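Local atomic coordinates of transcriptional activator, putative (Pyrococcus furiosus, PDB entry 1RTW), a protein that is a putative transcriptional activator with the all-helical fold of the TENA/THI-4/PQQC family, assembled from four chains. Residues K8-I13 / V190-S195. Numbering follows the deposited sequence.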
ATOM      1  N   LYS B   8      11.910  -7.689 -27.866  1.00 52.71           N
ATOM      2  CA  LYS B   8      13.075  -7.531 -28.733  1.00 58.02           C
ATOM      3  C   LYS B   8      14.359  -7.186 -27.975  1.00 56.45           C
ATOM      4  O   LYS B   8      15.409  -7.786 -28.210  1.00 54.64           O
ATOM      5  CB  LYS B   8      12.782  -6.460 -29.794  1.00 67.42           C
ATOM      6  CG  LYS B   8      13.890  -6.251 -30.827  1.00 77.66           C
ATOM      7  CD  LYS B   8      13.514  -5.196 -31.870  1.00 85.49           C
ATOM      8  CE  LYS B   8      13.355  -3.810 -31.253  1.00 90.67           C
ATOM      9  NZ  LYS B   8      12.934  -2.791 -32.259  1.00 96.96           N
ATOM     10  N   GLU B   9      14.250  -6.273 -27.018  1.00 54.85           N
ATOM     11  CA  GLU B   9      15.401  -5.825 -26.247  1.00 52.80           C
ATOM     12  C   GLU B   9      15.838  -6.745 -25.101  1.00 48.45           C
ATOM     13  O   GLU B   9      16.846  -6.487 -24.444  1.00 47.38           O
ATOM     14  CB  GLU B   9      15.159  -4.373 -25.815  1.00 56.17           C
ATOM     15  CG  GLU B   9      15.534  -3.972 -24.403  1.00 62.62           C
ATOM     16  CD  GLU B   9      14.828  -2.694 -23.970  1.00 66.41           C
ATOM     17  OE1 GLU B   9      15.334  -2.009 -23.056  1.00 67.88           O
ATOM     18  OE2 GLU B   9      13.757  -2.376 -24.539  1.00 68.06           O
ATOM     19  N   ASN B  10      15.089  -7.828 -24.887  1.00 44.36           N
ATOM     20  CA  ASN B  10      15.408  -8.823 -23.854  1.00 41.75           C
ATOM     21  C   ASN B  10      15.449 -10.218 -24.463  1.00 43.82           C
ATOM     22  O   ASN B  10      15.510 -11.216 -23.737  1.00 43.51           O
ATOM     23  CB  ASN B  10      14.375  -8.832 -22.716  1.00 37.05           C
ATOM     24  CG  ASN B  10      14.422  -7.586 -21.870  1.00 31.65           C
ATOM     25  OD1 ASN B  10      15.154  -7.516 -20.891  1.00 29.11           O
ATOM     26  ND2 ASN B  10      13.623  -6.601 -22.235  1.00 28.33           N
ATOM     27  N   GLU B  11      15.446 -10.291 -25.792  1.00 47.22           N
ATOM     28  CA  GLU B  11      15.466 -11.576 -26.483  1.00 49.76           C
ATOM     29  C   GLU B  11      16.668 -12.428 -26.092  1.00 48.13           C
ATOM     30  O   GLU B  11      16.606 -13.657 -26.135  1.00 44.52           O
ATOM     31  CB  GLU B  11      15.400 -11.385 -28.003  1.00 55.91           C
ATOM     32  CG  GLU B  11      16.651 -10.787 -28.645  1.00 64.88           C
ATOM     33  CD  GLU B  11      16.501 -10.558 -30.147  1.00 68.45           C
ATOM     34  OE1 GLU B  11      15.382 -10.715 -30.686  1.00 69.98           O
ATOM     35  OE2 GLU B  11      17.510 -10.209 -30.793  1.00 69.47           O
ATOM     36  N   ASN B  12      17.737 -11.778 -25.643  1.00 47.91           N
ATOM     37  CA  ASN B  12      18.934 -12.502 -25.239  1.00 49.15           C
ATOM     38  C   ASN B  12      18.668 -13.291 -23.952  1.00 46.98           C
ATOM     39  O   ASN B  12      19.053 -14.457 -23.841  1.00 46.82           O
ATOM     40  CB  ASN B  12      20.116 -11.540 -25.063  1.00 54.07           C
ATOM     41  CG  ASN B  12      21.427 -12.116 -25.594  1.00 58.61           C
ATOM     42  OD1 ASN B  12      22.075 -11.518 -26.460  1.00 58.63           O
ATOM     43  ND2 ASN B  12      21.820 -13.281 -25.080  1.00 58.52           N
ATOM     44  N   ILE B  13      17.959 -12.674 -23.009  1.00 43.89           N
ATOM     45  CA  ILE B  13      17.628 -13.336 -21.751  1.00 39.54           C
ATOM     46  C   ILE B  13      16.575 -14.419 -21.974  1.00 35.97           C
ATOM     47  O   ILE B  13      16.688 -15.519 -21.439  1.00 34.05           O
ATOM     48  CB  ILE B  13      17.114 -12.332 -20.697  1.00 40.38           C
ATOM     49  CG1 ILE B  13      18.202 -11.297 -20.403  1.00 44.13           C
ATOM     50  CG2 ILE B  13      16.718 -13.064 -19.409  1.00 39.54           C
ATOM     51  CD1 ILE B  13      17.788 -10.232 -19.401  1.00 46.92           C
ATOM     52  N   VAL B 190      11.554  -2.725 -15.517  1.00 25.91           N
ATOM     53  CA  VAL B 190      10.850  -3.754 -14.773  1.00 24.70           C
ATOM     54  C   VAL B 190      10.729  -5.022 -15.616  1.00 23.63           C
ATOM     55  O   VAL B 190      10.955  -6.124 -15.108  1.00 22.95           O
ATOM     56  CB  VAL B 190       9.470  -3.257 -14.266  1.00 24.03           C
ATOM     57  CG1 VAL B 190       8.656  -4.405 -13.717  1.00 23.50           C
ATOM     58  CG2 VAL B 190       9.670  -2.229 -13.164  1.00 23.11           C
ATOM     59  N   PHE B 191      10.438  -4.862 -16.907  1.00 23.85           N
ATOM     60  CA  PHE B 191      10.312  -6.010 -17.811  1.00 24.07           C
ATOM     61  C   PHE B 191      11.628  -6.794 -17.856  1.00 24.39           C
ATOM     62  O   PHE B 191      11.636  -8.031 -17.842  1.00 23.53           O
ATOM     63  CB  PHE B 191       9.910  -5.558 -19.226  1.00 22.05           C
ATOM     64  CG  PHE B 191       9.583  -6.702 -20.164  1.00 21.00           C
ATOM     65  CD1 PHE B 191      10.595  -7.384 -20.846  1.00 19.17           C
ATOM     66  CD2 PHE B 191       8.264  -7.123 -20.332  1.00 20.10           C
ATOM     67  CE1 PHE B 191      10.297  -8.470 -21.676  1.00 19.70           C
ATOM     68  CE2 PHE B 191       7.955  -8.204 -21.157  1.00 19.19           C
ATOM     69  CZ  PHE B 191       8.973  -8.881 -21.831  1.00 19.28           C
ATOM     70  N   LYS B 192      12.737  -6.058 -17.915  1.00 25.32           N
ATOM     71  CA  LYS B 192      14.068  -6.653 -17.942  1.00 25.63           C
ATOM     72  C   LYS B 192      14.325  -7.440 -16.661  1.00 24.81           C
ATOM     73  O   LYS B 192      14.764  -8.590 -16.703  1.00 24.82           O
ATOM     74  CB  LYS B 192      15.130  -5.560 -18.085  1.00 29.11           C
ATOM     75  CG  LYS B 192      16.567  -6.044 -17.946  1.00 33.11           C
ATOM     76  CD  LYS B 192      17.563  -4.917 -18.193  1.00 39.19           C
ATOM     77  CE  LYS B 192      17.443  -4.386 -19.617  1.00 42.53           C
ATOM     78  NZ  LYS B 192      18.295  -3.187 -19.842  1.00 46.86           N
ATOM     79  N   GLU B 193      14.017  -6.820 -15.528  1.00 22.18           N
ATOM     80  CA  GLU B 193      14.231  -7.443 -14.236  1.00 20.17           C
ATOM     81  C   GLU B 193      13.341  -8.675 -14.064  1.00 19.69           C
ATOM     82  O   GLU B 193      13.814  -9.708 -13.589  1.00 18.90           O
ATOM     83  CB  GLU B 193      14.009  -6.411 -13.120  1.00 21.63           C
ATOM     84  CG  GLU B 193      14.539  -6.806 -11.744  1.00 23.62           C
ATOM     85  CD  GLU B 193      16.066  -6.913 -11.663  1.00 27.39           C
ATOM     86  OE1 GLU B 193      16.565  -7.399 -10.619  1.00 25.88           O
ATOM     87  OE2 GLU B 193      16.773  -6.500 -12.616  1.00 28.84           O
ATOM     88  N   VAL B 194      12.077  -8.590 -14.486  1.00 16.85           N
ATOM     89  CA  VAL B 194      11.183  -9.740 -14.362  1.00 17.75           C
ATOM     90  C   VAL B 194      11.687 -10.876 -15.259  1.00 18.72           C
ATOM     91  O   VAL B 194      11.594 -12.054 -14.893  1.00 17.26           O
ATOM     92  CB  VAL B 194       9.693  -9.386 -14.675  1.00 16.48           C
ATOM     93  CG1 VAL B 194       8.816 -10.648 -14.654  1.00 13.92           C
ATOM     94  CG2 VAL B 194       9.171  -8.403 -13.652  1.00 11.58           C
ATOM     95  N   SER B 195      12.282 -10.505 -16.393  1.00 20.71           N
ATOM     96  CA  SER B 195      12.838 -11.472 -17.343  1.00 20.66           C
ATOM     97  C   SER B 195      13.950 -12.293 -16.702  1.00 19.48           C
ATOM     98  O   SER B 195      13.999 -13.512 -16.859  1.00 18.82           O
ATOM     99  CB  SER B 195      13.380 -10.755 -18.584  1.00 21.96           C
ATOM    100  OG  SER B 195      12.330 -10.246 -19.380  1.00 21.66           O
TER
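Asn10 makes the largest single contribution to this contact, its amide reaching from the turn between helices 2-8 and 11-15 onto helix 181-201. With CG beside the backbone N (chi1 -69°), the amide drops between Phe191 and Lys192. Asn10 ND2 comes to the edge of the Phe191 ring, 3.4 Å from Phe191 CD1, the amide and ring planes being 53° apart, while its hydrogen bond goes to Leu6 O, back in helix 2-8. Asn10 OD1 packs against the start of the Lys192 side chain, 3.3 Å from Lys192 CA, and the two side chains cross at about a right angle.

One turn further along helix 181-201, Asn10 CB faces Ser195 OG, a hydroxyl bound within its own helix to Phe191 O at 2.8 Å. That carbonyl also accepts from Ser195 N, the two donors lying on opposite faces of its plane. Trp14 NE1 is a further hydrogen-bonding partner of the hydroxyl.

Beyond Asn10 the packing is looser. Ile13 lays CG2 against the backbone of Ser195, 3.8 Å from Ser195 O, and continues onto Lys196 and Leu199. At the exposed edge Glu9 OE1 and Lys192 NZ stay 4.5 Å apart, beyond a salt bridge and perhaps weakly attracting; Lys192 NZ also has a long, weak ion pair with Glu189.

Phe191 and Ser195 also pack on Cys127 of helix 118-142, so the Lys8-Glu11 turn docks on a helix itself packed into the all-helical bundle of the TENA/THI-4/PQQC family.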